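Local structure of biofilm-surface layer protein A (Bacillus subtilis, 4BHU) at residues Ala6-Thr11 with Ala119-Asp124; Leu37-Phe42 with Thr72-Leu77; Thr43-Phe48 with Tyr102-Glu107; Lys53-Gly58 with Lys90-Thr95; Thr95-Gly100 with Ile123-Arg128. The protein self-polymerizes into a mechanically stable layer on the surface of biofilms, making the biofilm hydrophobic and contributing to complex colony architecture. The protein carries 1 engineered substitution. All blocks are in the same frame, centred on the assembly; numbering follows the deposited sequence.

Interaction 1 (Ala6-Thr11 with Ala119-Asp124)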
# COMPACT_ATOMS: atom_id res chain seq x y z
N ALA I 6 -25.40 -23.64 13.74
CA ALA I 6 -25.96 -23.54 12.39
C ALA I 6 -27.30 -24.24 12.34
O ALA I 6 -27.51 -25.25 13.03
CB ALA I 6 -25.01 -24.15 11.37
N SER I 7 -28.21 -23.71 11.54
CA SER I 7 -29.52 -24.33 11.35
C SER I 7 -29.79 -24.63 9.87
O SER I 7 -29.23 -23.99 8.98
CB SER I 7 -30.61 -23.44 11.92
OG SER I 7 -30.79 -22.29 11.11
N LEU I 8 -30.65 -25.61 9.63
CA LEU I 8 -31.13 -25.90 8.28
C LEU I 8 -32.63 -26.00 8.30
O LEU I 8 -33.22 -26.63 9.18
CB LEU I 8 -30.52 -27.19 7.72
CG LEU I 8 -31.05 -27.57 6.32
CD1 LEU I 8 -30.62 -26.58 5.25
CD2 LEU I 8 -30.63 -28.99 5.94
N PHE I 9 -33.24 -25.34 7.33
CA PHE I 9 -34.67 -25.39 7.16
C PHE I 9 -34.96 -26.14 5.86
O PHE I 9 -34.40 -25.80 4.81
CB PHE I 9 -35.26 -23.99 7.07
CG PHE I 9 -34.99 -23.17 8.30
CD1 PHE I 9 -35.77 -23.33 9.43
CD2 PHE I 9 -33.96 -22.24 8.31
CE1 PHE I 9 -35.52 -22.58 10.57
CE2 PHE I 9 -33.71 -21.49 9.44
CZ PHE I 9 -34.49 -21.66 10.57
N ALA I 10 -35.82 -27.15 5.96
CA ALA I 10 -36.21 -27.95 4.81
C ALA I 10 -37.72 -27.85 4.65
O ALA I 10 -38.47 -28.23 5.54
CB ALA I 10 -35.79 -29.40 5.02
N THR I 11 -38.17 -27.33 3.53
CA THR I 11 -39.59 -27.12 3.33
C THR I 11 -40.02 -27.42 1.91
O THR I 11 -39.34 -27.05 0.95
CB THR I 11 -39.99 -25.67 3.68
OG1 THR I 11 -39.74 -25.42 5.07
CG2 THR I 11 -41.46 -25.42 3.38
N ALA I 119 -25.81 -29.38 10.13
CA ALA I 119 -27.22 -29.13 10.45
C ALA I 119 -28.13 -30.05 9.62
O ALA I 119 -27.71 -30.56 8.58
CB ALA I 119 -27.57 -27.69 10.20
N GLU I 120 -29.37 -30.24 10.10
CA GLU I 120 -30.34 -31.18 9.52
C GLU I 120 -31.75 -30.66 9.57
O GLU I 120 -32.12 -29.93 10.48
CB GLU I 120 -30.38 -32.47 10.31
CG GLU I 120 -29.39 -33.52 9.92
CD GLU I 120 -29.63 -34.79 10.73
OE1 GLU I 120 -30.69 -34.87 11.38
OE2 GLU I 120 -28.76 -35.69 10.72
N ALA I 121 -32.56 -31.10 8.62
CA ALA I 121 -33.98 -30.81 8.64
C ALA I 121 -34.68 -31.82 7.73
O ALA I 121 -34.09 -32.26 6.74
CB ALA I 121 -34.27 -29.40 8.20
N SER I 122 -35.92 -32.16 8.05
CA SER I 122 -36.66 -33.20 7.33
C SER I 122 -37.93 -32.67 6.71
O SER I 122 -38.46 -31.65 7.16
CB SER I 122 -37.04 -34.33 8.30
OG SER I 122 -35.90 -35.09 8.65
N ILE I 123 -38.39 -33.34 5.66
CA ILE I 123 -39.73 -33.10 5.11
C ILE I 123 -40.57 -34.40 5.09
O ILE I 123 -40.03 -35.51 5.01
CB ILE I 123 -39.71 -32.53 3.68
CG1 ILE I 123 -38.92 -33.45 2.75
CG2 ILE I 123 -39.15 -31.11 3.66
CD1 ILE I 123 -38.94 -33.02 1.30
N ASP I 124 -41.89 -34.24 5.18
CA ASP I 124 -42.82 -35.36 5.08
C ASP I 124 -43.43 -35.37 3.68
O ASP I 124 -44.08 -34.41 3.27
CB ASP I 124 -43.95 -35.20 6.10
CG ASP I 124 -43.48 -35.36 7.54
OD1 ASP I 124 -42.58 -36.17 7.79
OD2 ASP I 124 -44.03 -34.66 8.42
O HOH W 1 -31.17 -27.81 11.95

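Interaction 2 (Leu37-Phe42 with Thr72-Leu77)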
# COMPACT_ATOMS: atom_id res chain seq x y z
N LEU I 37 -13.97 -19.94 6.43
CA LEU I 37 -13.41 -20.37 5.17
C LEU I 37 -13.68 -21.84 5.00
O LEU I 37 -13.63 -22.60 5.96
CB LEU I 37 -11.90 -20.17 5.12
CG LEU I 37 -11.38 -18.73 5.12
CD1 LEU I 37 -9.86 -18.76 5.01
CD2 LEU I 37 -11.99 -17.96 3.99
N GLY I 38 -13.96 -22.26 3.77
CA GLY I 38 -14.22 -23.66 3.52
C GLY I 38 -15.13 -23.89 2.33
O GLY I 38 -15.05 -23.17 1.33
N VAL I 39 -15.98 -24.91 2.44
CA VAL I 39 -16.85 -25.33 1.35
C VAL I 39 -18.25 -25.59 1.88
O VAL I 39 -18.43 -26.37 2.81
CB VAL I 39 -16.30 -26.62 0.69
CG1 VAL I 39 -17.11 -26.99 -0.55
CG2 VAL I 39 -14.85 -26.44 0.31
N MSE I 40 -19.22 -24.90 1.31
CA MSE I 40 -20.62 -25.07 1.69
C MSE I 40 -21.10 -26.33 0.97
O MSE I 40 -20.95 -26.43 -0.24
CB MSE I 40 -21.42 -23.87 1.22
CG MSE I 40 -22.92 -23.93 1.49
SE MSE I 40 -23.33 -23.70 3.40
CE MSE I 40 -24.41 -25.34 3.68
N GLU I 41 -21.66 -27.29 1.72
CA GLU I 41 -22.07 -28.57 1.13
C GLU I 41 -23.46 -29.03 1.62
O GLU I 41 -23.73 -29.09 2.83
CB GLU I 41 -21.03 -29.65 1.42
CG GLU I 41 -21.33 -30.98 0.77
CD GLU I 41 -20.17 -31.93 0.82
OE1 GLU I 41 -19.03 -31.48 0.59
OE2 GLU I 41 -20.39 -33.13 1.08
N PHE I 42 -24.33 -29.33 0.65
CA PHE I 42 -25.67 -29.83 0.91
C PHE I 42 -25.69 -31.29 0.48
O PHE I 42 -25.14 -31.62 -0.57
CB PHE I 42 -26.70 -29.08 0.06
CG PHE I 42 -27.03 -27.70 0.54
CD1 PHE I 42 -26.25 -26.62 0.16
CD2 PHE I 42 -28.13 -27.49 1.35
CE1 PHE I 42 -26.56 -25.34 0.59
CE2 PHE I 42 -28.46 -26.21 1.79
CZ PHE I 42 -27.67 -25.13 1.41
N THR I 72 -25.20 -34.35 -4.01
CA THR I 72 -24.31 -33.44 -3.27
C THR I 72 -24.14 -32.14 -4.02
O THR I 72 -23.84 -32.12 -5.21
CB THR I 72 -22.92 -34.09 -3.05
OG1 THR I 72 -23.06 -35.19 -2.14
CG2 THR I 72 -21.91 -33.08 -2.44
N VAL I 73 -24.33 -31.03 -3.32
CA VAL I 73 -24.12 -29.72 -3.91
C VAL I 73 -23.04 -29.03 -3.08
O VAL I 73 -23.20 -28.87 -1.87
CB VAL I 73 -25.41 -28.89 -3.94
CG1 VAL I 73 -25.13 -27.52 -4.53
CG2 VAL I 73 -26.49 -29.62 -4.77
N ARG I 74 -21.97 -28.65 -3.76
CA ARG I 74 -20.75 -28.14 -3.14
C ARG I 74 -20.36 -26.79 -3.72
O ARG I 74 -20.19 -26.65 -4.94
CB ARG I 74 -19.63 -29.10 -3.43
CG ARG I 74 -18.82 -29.52 -2.26
CD ARG I 74 -17.91 -30.65 -2.68
NE ARG I 74 -18.17 -31.85 -1.89
CZ ARG I 74 -17.53 -33.00 -2.08
NH1 ARG I 74 -16.62 -33.10 -3.03
NH2 ARG I 74 -17.82 -34.05 -1.32
N VAL I 75 -20.22 -25.79 -2.85
CA VAL I 75 -19.79 -24.46 -3.25
C VAL I 75 -18.63 -23.99 -2.38
O VAL I 75 -18.84 -23.60 -1.22
CB VAL I 75 -20.92 -23.46 -3.14
CG1 VAL I 75 -20.46 -22.12 -3.70
CG2 VAL I 75 -22.14 -23.95 -3.91
N PRO I 76 -17.41 -24.09 -2.92
CA PRO I 76 -16.26 -23.62 -2.18
C PRO I 76 -16.42 -22.12 -1.99
O PRO I 76 -16.89 -21.42 -2.90
CB PRO I 76 -15.08 -23.99 -3.10
CG PRO I 76 -15.59 -25.14 -3.92
CD PRO I 76 -17.02 -24.77 -4.18
N LEU I 77 -16.09 -21.66 -0.79
CA LEU I 77 -16.42 -20.31 -0.36
C LEU I 77 -15.34 -19.33 -0.83
O LEU I 77 -14.40 -19.00 -0.10
CB LEU I 77 -16.60 -20.26 1.17
CG LEU I 77 -17.98 -20.24 1.86
CD1 LEU I 77 -19.22 -20.43 0.97
CD2 LEU I 77 -18.00 -21.24 3.01
O HOH W 2 -13.13 -20.50 1.65
O HOH W 3 -22.54 -34.82 0.44

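Interaction 3 (Thr43-Phe48 with Tyr102-Glu107)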
# COMPACT_ATOMS: atom_id res chain seq x y z
N THR I 43 -26.30 -32.14 1.30
CA THR I 43 -26.46 -33.57 0.98
C THR I 43 -27.95 -33.89 0.90
O THR I 43 -28.72 -33.64 1.83
CB THR I 43 -25.79 -34.46 2.04
OG1 THR I 43 -24.40 -34.13 2.12
CG2 THR I 43 -25.94 -35.97 1.68
N LEU I 44 -28.37 -34.41 -0.25
CA LEU I 44 -29.77 -34.72 -0.47
C LEU I 44 -29.98 -36.21 -0.25
O LEU I 44 -29.09 -37.01 -0.54
CB LEU I 44 -30.18 -34.33 -1.89
CG LEU I 44 -29.83 -32.91 -2.36
CD1 LEU I 44 -30.37 -32.65 -3.76
CD2 LEU I 44 -30.35 -31.87 -1.40
N PRO I 45 -31.16 -36.60 0.26
CA PRO I 45 -31.40 -38.03 0.46
C PRO I 45 -31.86 -38.71 -0.83
O PRO I 45 -32.29 -38.01 -1.77
CB PRO I 45 -32.47 -38.05 1.55
CG PRO I 45 -33.24 -36.78 1.32
CD PRO I 45 -32.29 -35.78 0.73
N SER I 46 -31.74 -40.04 -0.91
CA SER I 46 -32.15 -40.74 -2.13
C SER I 46 -33.61 -40.41 -2.35
O SER I 46 -34.40 -40.39 -1.41
CB SER I 46 -31.94 -42.26 -2.00
OG SER I 46 -31.81 -42.84 -3.29
N GLY I 47 -33.96 -40.10 -3.60
CA GLY I 47 -35.27 -39.58 -3.93
C GLY I 47 -35.21 -38.13 -4.38
O GLY I 47 -36.11 -37.66 -5.07
N PHE I 48 -34.16 -37.42 -3.99
CA PHE I 48 -33.95 -36.04 -4.45
C PHE I 48 -32.60 -35.85 -5.13
O PHE I 48 -31.60 -36.47 -4.74
CB PHE I 48 -34.09 -35.07 -3.28
CG PHE I 48 -35.46 -35.04 -2.70
CD1 PHE I 48 -36.41 -34.17 -3.20
CD2 PHE I 48 -35.81 -35.89 -1.67
CE1 PHE I 48 -37.69 -34.16 -2.67
CE2 PHE I 48 -37.08 -35.88 -1.15
CZ PHE I 48 -38.02 -35.01 -1.65
N TYR I 102 -37.95 -37.61 4.73
CA TYR I 102 -36.67 -37.46 4.04
C TYR I 102 -35.82 -36.38 4.71
O TYR I 102 -36.30 -35.24 4.90
CB TYR I 102 -36.91 -37.09 2.58
CG TYR I 102 -37.52 -38.21 1.78
CD1 TYR I 102 -38.88 -38.47 1.84
CD2 TYR I 102 -36.72 -39.03 0.97
CE1 TYR I 102 -39.45 -39.49 1.10
CE2 TYR I 102 -37.27 -40.04 0.22
CZ TYR I 102 -38.63 -40.28 0.29
OH TYR I 102 -39.18 -41.31 -0.46
N THR I 103 -34.59 -36.74 5.05
CA THR I 103 -33.70 -35.86 5.79
C THR I 103 -32.59 -35.28 4.91
O THR I 103 -31.88 -36.00 4.19
CB THR I 103 -33.04 -36.59 6.98
OG1 THR I 103 -34.05 -37.16 7.82
CG2 THR I 103 -32.17 -35.62 7.79
N PHE I 104 -32.45 -33.96 4.99
CA PHE I 104 -31.43 -33.21 4.27
C PHE I 104 -30.38 -32.74 5.27
O PHE I 104 -30.70 -32.45 6.42
CB PHE I 104 -32.05 -31.99 3.59
CG PHE I 104 -33.07 -32.33 2.55
CD1 PHE I 104 -34.36 -32.66 2.91
CD2 PHE I 104 -32.73 -32.35 1.20
CE1 PHE I 104 -35.30 -32.97 1.96
CE2 PHE I 104 -33.67 -32.67 0.24
CZ PHE I 104 -34.96 -32.98 0.62
N ARG I 105 -29.14 -32.65 4.79
CA ARG I 105 -28.00 -32.27 5.61
C ARG I 105 -27.26 -31.13 4.91
O ARG I 105 -27.29 -31.00 3.69
CB ARG I 105 -27.07 -33.46 5.84
CG ARG I 105 -27.73 -34.60 6.60
CD ARG I 105 -26.95 -35.91 6.57
NE ARG I 105 -27.62 -36.94 7.36
CZ ARG I 105 -28.65 -37.68 6.93
NH1 ARG I 105 -29.13 -37.52 5.70
NH2 ARG I 105 -29.20 -38.59 7.72
N ALA I 106 -26.62 -30.30 5.70
CA ALA I 106 -25.85 -29.20 5.15
C ALA I 106 -24.82 -28.82 6.18
O ALA I 106 -25.10 -28.81 7.38
CB ALA I 106 -26.75 -28.01 4.80
N GLU I 107 -23.60 -28.57 5.72
CA GLU I 107 -22.54 -28.16 6.61
C GLU I 107 -21.52 -27.31 5.87
O GLU I 107 -21.39 -27.39 4.64
CB GLU I 107 -21.84 -29.38 7.20
CG GLU I 107 -21.25 -30.31 6.16
CD GLU I 107 -20.61 -31.54 6.78
OE1 GLU I 107 -20.71 -31.68 8.02
OE2 GLU I 107 -20.01 -32.36 6.05
O HOH W 4 -29.35 -36.26 3.32

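Interaction 4 (Lys53-Gly58 with Lys90-Thr95). Engineered in segment 53-58: Met56 (natural residue Leu).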
# COMPACT_ATOMS: atom_id res chain seq x y z
N LYS I 53 -30.76 -26.55 -13.36
CA LYS I 53 -31.96 -25.71 -13.36
C LYS I 53 -32.28 -25.29 -11.92
O LYS I 53 -33.09 -24.40 -11.69
CB LYS I 53 -33.18 -26.43 -13.98
CG LYS I 53 -33.17 -26.53 -15.51
CD LYS I 53 -34.27 -27.48 -16.05
CE LYS I 53 -35.69 -26.87 -15.97
NZ LYS I 53 -36.78 -27.80 -16.45
N ASP I 54 -31.66 -25.95 -10.96
CA ASP I 54 -31.80 -25.55 -9.57
C ASP I 54 -30.88 -24.37 -9.29
O ASP I 54 -30.00 -24.07 -10.08
CB ASP I 54 -31.53 -26.74 -8.66
CG ASP I 54 -32.53 -27.87 -8.89
OD1 ASP I 54 -33.73 -27.55 -9.07
OD2 ASP I 54 -32.14 -29.05 -8.95
N THR I 55 -31.09 -23.70 -8.17
CA THR I 55 -30.35 -22.47 -7.92
C THR I 55 -29.88 -22.42 -6.48
O THR I 55 -30.49 -23.00 -5.58
CB THR I 55 -31.22 -21.21 -8.20
OG1 THR I 55 -32.29 -21.13 -7.25
CG2 THR I 55 -31.81 -21.24 -9.62
N MSE I 56 -28.76 -21.72 -6.29
CA MSE I 56 -28.24 -21.40 -4.97
C MSE I 56 -28.22 -19.86 -4.85
O MSE I 56 -27.58 -19.19 -5.66
CB MSE I 56 -26.82 -21.94 -4.86
CG MSE I 56 -26.19 -21.74 -3.54
SE MSE I 56 -26.97 -22.95 -2.23
CE MSE I 56 -26.11 -24.64 -2.80
N ASN I 57 -28.89 -19.33 -3.83
CA ASN I 57 -29.08 -17.88 -3.71
C ASN I 57 -29.42 -17.21 -5.05
O ASN I 57 -28.88 -16.15 -5.38
CB ASN I 57 -27.85 -17.21 -3.07
CG ASN I 57 -27.65 -17.62 -1.62
OD1 ASN I 57 -28.53 -18.20 -0.99
ND2 ASN I 57 -26.48 -17.30 -1.07
N GLY I 58 -30.31 -17.82 -5.83
CA GLY I 58 -30.79 -17.22 -7.06
C GLY I 58 -29.92 -17.43 -8.29
O GLY I 58 -30.30 -17.07 -9.41
N LYS I 90 -32.64 -23.89 -3.96
CA LYS I 90 -33.98 -24.13 -4.49
C LYS I 90 -33.99 -25.31 -5.46
O LYS I 90 -33.34 -25.26 -6.50
CB LYS I 90 -34.53 -22.90 -5.21
CG LYS I 90 -35.00 -21.78 -4.28
CD LYS I 90 -35.88 -20.76 -5.06
CE LYS I 90 -36.37 -19.61 -4.17
NZ LYS I 90 -37.25 -18.63 -4.92
N LEU I 91 -34.68 -26.39 -5.07
CA LEU I 91 -34.88 -27.55 -5.95
C LEU I 91 -36.20 -27.32 -6.65
O LEU I 91 -37.26 -27.41 -6.04
CB LEU I 91 -34.91 -28.85 -5.15
CG LEU I 91 -33.65 -29.11 -4.32
CD1 LEU I 91 -33.78 -30.36 -3.46
CD2 LEU I 91 -32.42 -29.18 -5.23
N ASN I 92 -36.14 -26.99 -7.94
CA ASN I 92 -37.32 -26.56 -8.69
C ASN I 92 -37.95 -27.66 -9.56
O ASN I 92 -37.25 -28.43 -10.23
CB ASN I 92 -36.94 -25.38 -9.56
CG ASN I 92 -36.59 -24.15 -8.76
OD1 ASN I 92 -37.17 -23.90 -7.70
ND2 ASN I 92 -35.63 -23.39 -9.24
N ASN I 93 -39.28 -27.71 -9.56
CA ASN I 93 -40.00 -28.58 -10.50
C ASN I 93 -39.52 -30.03 -10.39
O ASN I 93 -39.06 -30.61 -11.36
CB ASN I 93 -39.78 -28.06 -11.92
CG ASN I 93 -40.67 -28.74 -12.96
OD1 ASN I 93 -41.74 -29.28 -12.63
ND2 ASN I 93 -40.25 -28.71 -14.22
N LYS I 94 -39.62 -30.60 -9.19
CA LYS I 94 -39.16 -31.96 -8.92
C LYS I 94 -40.33 -32.94 -8.77
O LYS I 94 -41.42 -32.56 -8.36
CB LYS I 94 -38.36 -32.00 -7.61
CG LYS I 94 -37.14 -31.09 -7.58
CD LYS I 94 -36.12 -31.49 -8.61
CE LYS I 94 -34.98 -30.49 -8.68
NZ LYS I 94 -33.98 -30.90 -9.69
N THR I 95 -40.07 -34.22 -9.06
CA THR I 95 -40.99 -35.29 -8.72
C THR I 95 -40.77 -35.79 -7.29
O THR I 95 -39.72 -36.35 -6.99
CB THR I 95 -40.83 -36.49 -9.68
OG1 THR I 95 -41.20 -36.11 -11.01
CG2 THR I 95 -41.68 -37.67 -9.21
O HOH W 5 -34.40 -28.58 -11.47

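Interaction 5 (Thr95-Gly100 with Ile123-Arg128)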
# COMPACT_ATOMS: atom_id res chain seq x y z
N THR I 95 -40.07 -34.22 -9.06
CA THR I 95 -40.99 -35.29 -8.72
C THR I 95 -40.77 -35.79 -7.29
O THR I 95 -39.72 -36.35 -6.99
CB THR I 95 -40.83 -36.49 -9.68
OG1 THR I 95 -41.20 -36.11 -11.01
CG2 THR I 95 -41.68 -37.67 -9.21
N LEU I 96 -41.73 -35.58 -6.41
CA LEU I 96 -41.56 -36.05 -5.05
C LEU I 96 -41.51 -37.59 -5.03
O LEU I 96 -42.31 -38.23 -5.69
CB LEU I 96 -42.69 -35.55 -4.15
CG LEU I 96 -42.75 -34.04 -3.88
CD1 LEU I 96 -43.86 -33.74 -2.89
CD2 LEU I 96 -41.41 -33.51 -3.37
N PRO I 97 -40.59 -38.16 -4.24
CA PRO I 97 -40.44 -39.62 -4.17
C PRO I 97 -41.51 -40.31 -3.32
O PRO I 97 -42.41 -39.66 -2.78
CB PRO I 97 -39.09 -39.78 -3.48
CG PRO I 97 -39.05 -38.61 -2.55
CD PRO I 97 -39.66 -37.48 -3.33
N ALA I 98 -41.39 -41.63 -3.17
CA ALA I 98 -42.33 -42.40 -2.35
C ALA I 98 -42.57 -41.75 -0.98
O ALA I 98 -41.71 -41.06 -0.44
CB ALA I 98 -41.84 -43.83 -2.17
N ALA I 99 -43.75 -41.97 -0.42
CA ALA I 99 -44.10 -41.39 0.86
C ALA I 99 -43.16 -41.85 1.97
O ALA I 99 -42.72 -43.01 2.01
CB ALA I 99 -45.56 -41.71 1.21
N GLY I 100 -42.87 -40.91 2.87
CA GLY I 100 -41.95 -41.14 3.96
C GLY I 100 -41.33 -39.82 4.43
O GLY I 100 -41.60 -38.76 3.89
N ILE I 123 -38.39 -33.34 5.66
CA ILE I 123 -39.73 -33.10 5.11
C ILE I 123 -40.57 -34.40 5.09
O ILE I 123 -40.03 -35.51 5.01
CB ILE I 123 -39.71 -32.53 3.68
CG1 ILE I 123 -38.92 -33.45 2.75
CG2 ILE I 123 -39.15 -31.11 3.66
CD1 ILE I 123 -38.94 -33.02 1.30
N ASP I 124 -41.89 -34.24 5.18
CA ASP I 124 -42.82 -35.36 5.08
C ASP I 124 -43.43 -35.37 3.68
O ASP I 124 -44.08 -34.41 3.27
CB ASP I 124 -43.95 -35.20 6.10
CG ASP I 124 -43.48 -35.36 7.54
OD1 ASP I 124 -42.58 -36.17 7.79
OD2 ASP I 124 -44.03 -34.66 8.42
N VAL I 125 -43.21 -36.45 2.92
CA VAL I 125 -43.89 -36.61 1.64
C VAL I 125 -45.14 -37.47 1.86
O VAL I 125 -45.06 -38.58 2.37
CB VAL I 125 -42.98 -37.27 0.59
CG1 VAL I 125 -43.77 -37.54 -0.70
CG2 VAL I 125 -41.78 -36.37 0.29
N ALA I 126 -46.31 -36.95 1.48
CA ALA I 126 -47.56 -37.60 1.86
C ALA I 126 -47.95 -38.75 0.93
O ALA I 126 -47.83 -38.64 -0.29
CB ALA I 126 -48.68 -36.57 1.92
N LYS I 127 -48.43 -39.84 1.54
CA LYS I 127 -49.12 -40.93 0.82
C LYS I 127 -50.30 -40.41 0.02
O LYS I 127 -51.14 -39.67 0.54
CB LYS I 127 -49.65 -41.98 1.81
CG LYS I 127 -48.81 -43.24 1.94
CD LYS I 127 -49.66 -44.46 2.26
CE LYS I 127 -50.37 -44.36 3.61
NZ LYS I 127 -51.36 -45.48 3.81
N ARG I 128 -50.38 -40.82 -1.24
CA ARG I 128 -51.53 -40.50 -2.08
C ARG I 128 -52.62 -41.56 -1.92
O ARG I 128 -53.65 -41.32 -1.29
CB ARG I 128 -51.12 -40.40 -3.54
CG ARG I 128 -52.27 -40.08 -4.47
CD ARG I 128 -51.82 -39.93 -5.91
NE ARG I 128 -50.46 -39.40 -6.03
CZ ARG I 128 -50.11 -38.40 -6.84
NH1 ARG I 128 -50.99 -37.79 -7.62
NH2 ARG I 128 -48.84 -38.01 -6.87

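Interaction 1 (Ala6-Thr11 with Ala119-Asp124)
Leu8 and Ala10 of one edge strand meet Ala119, Ala121 and Ile123 of another, at a margin of the immunoglobulin-like beta sandwich. The two strands run nearly parallel, their local axes 19° apart and 5.3 Å at closest approach. Each is bonded through its backbone to a different neighbour: Ser7, Phe9 and Thr11 to strand 22-30, Ala119 and Ala121 to strand 100-109. The seam between them therefore joins the two sheets by packing rather than by a ladder of backbone bonds.

The apolar contacts interlock small groups. Leu8 CB lies 3.9 Å from Ala119 CB, while its CG, set anti to the backbone N (chi1 177°), carries CD2 to within 3.9 Å of Ala121 N. Farther along, Ala10 CB is only 3.5 Å from Ala121 CB. Ile123 CG2 packs against the Ala10 carbonyl, 3.5 Å from Ala10 O.

The polar link is indirect. One water accepts from Leu8 N at 3.2 Å and donates to Glu120 O at 2.7 Å. The tightest direct approach is that of a methyl group to a carbonyl oxygen: Ala121 CB stands 3.1 Å from Leu8 O.

Interaction 2 (Leu37-Phe42 with Thr72-Leu77)
Val73 O is gripped twice: by the N-H of Phe42, with Phe42 N 2.8 Å away, and by a CA-H...O contact from Glu41 CA at 3.2 Å. Met40 O has a similar pair of partners, Val75 N at 2.8 Å and the CA-H of Arg74. These bonds, with their reciprocals Met40 N to Val75 O and Val73 N to Phe42 O, define a regular antiparallel ladder. Met40-Val75 and Phe42-Val73 are hydrogen-bonded pairs; Val39-Pro76 and Glu41-Arg74 are non-hydrogen-bonded ones. The ladder runs on past Pro76, which has no N-H to give, through Leu77 N to Gly38 O.

On the face bearing Glu41 and Arg74 the two side chains lie alongside each other, pointing the same way. Glu41 CG is anti to the backbone N (chi1 -176°) and the chain stays extended, which brings OE1 to 2.7 Å from Arg74 NE. This salt bridge is not coplanar: NE approaches from 64° out of the carboxylate plane. A water bridges the other oxygen, Glu41 OE2, to Thr72 OG1. Val39 CG1 packs against the aliphatic part of Arg74, 3.5 Å from its CG. On the other face the selenomethionine Met40 bends at chi2 and chi3, laying its CE 3.7 Å above the Phe42 ring, toward the rim.

The ladder lies within the five-stranded sheet of the sandwich: strand 100-109 flanks 39-43 on its other side, and Arg74 is hydrogen-bonded through its backbone to Gln65. Met40 and Phe42 point inward onto Tyr29 of strand 22-30, whereas Leu37 and Pro76 pack on apolar side chains of a neighbouring subunit.

Interaction 3 (Thr43-Phe48 with Tyr102-Glu107)
Phe48, Tyr102 and Phe104 share one first-torsion setting, chi1 from -63° to -69°, with CG anti to the carbonyl carbon. From their two backbones this turns the rings into a common aromatic cluster. Phe48 is its middle member. Its edge, led by CE2, points at the face of Tyr102 in a T-shaped pair with planes at 83° and CE2 3.8 Å from Tyr102 CG. Its own face receives the edge of Phe104, whose CZ stands 3.8 Å above the Phe48 plane near the rim.

Pro45 wedges in from the same loop. Its CD lies 3.7 Å from the centroid of the Phe104 ring, over the face, in a CH-pi contact, and Pro45 CG reaches Thr103 O at 3.3 Å. Leu44 meets Phe104 at the ring edge, CD2 to CD2 3.6 Å.

Here strand 39-43 leaves its antiparallel partner in the five-stranded sheet of the sandwich. Thr43-Arg105 is a hydrogen-bonded pair, Thr43 N to Arg105 O being 2.8 Å, after which the chain departs and makes a type II turn from Pro45 to Phe48. A water donates to both Thr43 O and Thr103 O at this parting point. Ser46 O, within the turn, lies in the plane of the Tyr102 ring at its edge, 3.3 Å from CE2. Ile25 and Leu27 of the facing sheet pack on Phe48 and Phe104 respectively, and Tyr102 OH is hydrogen-bonded to Ala98 O.

Interaction 4 (Lys53-Gly58 with Lys90-Thr95)
Asp54 and Lys94 approach from opposite directions and meet in a salt bridge, and Asp54 has more surface covered than any other residue of this contact. OD2 offers its syn lone pair to Lys94 NZ at 2.7 Å. OD1 takes the backbone N-H of Asn92 on its anti side, Asn92 N also lying at 2.7 Å but 33° out of the carboxylate plane. A water 2.7 Å from Asp54 OD1 accepts from Lys94 NZ at 3.0 Å, giving the two charged groups a second, indirect link.

Thr55 and Lys90 form a single antiparallel bridge beside it, with Lys90 N 2.8 Å from Thr55 O and Thr55 N 3.2 Å from Lys90 O. Their side chains run alongside each other; chi1 of Thr55 (67°) places OG1 3.5 Å from Lys90 CB. The short strand 55-56 is thus fastened to the margin of strand 90-95, next to the G1 beta bulge that Asn93 and Lys94 make opposite Ser23.

Asn51 N also donates to Asp54 OD2, and Lys94 NZ to Thr49 O. With a positive partner and two backbone N-H groups on it, the buried carboxylate is probably held ionised, and its rotation is fixed from both oxygens.

Interaction 5 (Thr95-Gly100 with Ile123-Arg128)
Flat peptide groups, rather than rings, meet where Ala99 and Gly100 lie against Val125 and Lys127. Over one face of the Ala126-Lys127 peptide sits the methyl of Ala99, its CB almost directly above Lys127 N at 3.4 Å. At the edge of the Val125-Ala126 peptide, Gly100 N approaches Val125 O in the carbonyl plane, on a lone pair, at 3.2 Å. The return bond, Val125 N to Gly100 O, is 3.0 Å and straighter, 170° at the hydrogen. Ala99 CA adds a CA-H...O contact to the doubly used Val125 O.

Val125 has by far the most surface covered here. Its CG1, anti to the backbone N (chi1 174°), reaches into the curve of the 95-100 loop, 3.3 Å from Pro97 O and 4.1 Å from Leu96 CB. Beyond that curve Pro97 packs on Tyr102 and Phe48. Lys127 contributes its aliphatic part: CG lies 3.7 Å from Ala99 CB.

Gly100-Val125 is an antiparallel hydrogen-bonded pair, placed where strand 100-109 begins and strand 119-125 ends in the five-stranded sheet. Glu19 OE1 accepts from Ala99 N, and Ala126 is backbone-bonded to Glu19. Within the contact itself the polar links are all backbone to backbone, which implies that main-chain geometry and the burial of one valine, rather than pairing of charges, hold the loop to the C-terminal strand.

Overall arrangement
Interactions 2, 3 and 5 follow one five-stranded sheet, with interaction 2 and interaction 5 about 27 Å apart between centres, on opposite sides of the chain's centre. Interaction 3 lies between them, about 14 Å from each: Glu41 N to Glu107 O (2.9 Å) ties it to interaction 2, and Phe48 CZ against Pro97 CD (3.4 Å) to interaction 5. Interaction 1 closes that sheet against the facing one and shares Ile123 and Asp124 with interaction 5; its Leu8 CD2 reaches Phe104 O at 3.5 Å. Interaction 4 joins from another side, through CE of the engineered Met56, 3.5 Å from Phe42 CE1, and through Leu91 on Leu44.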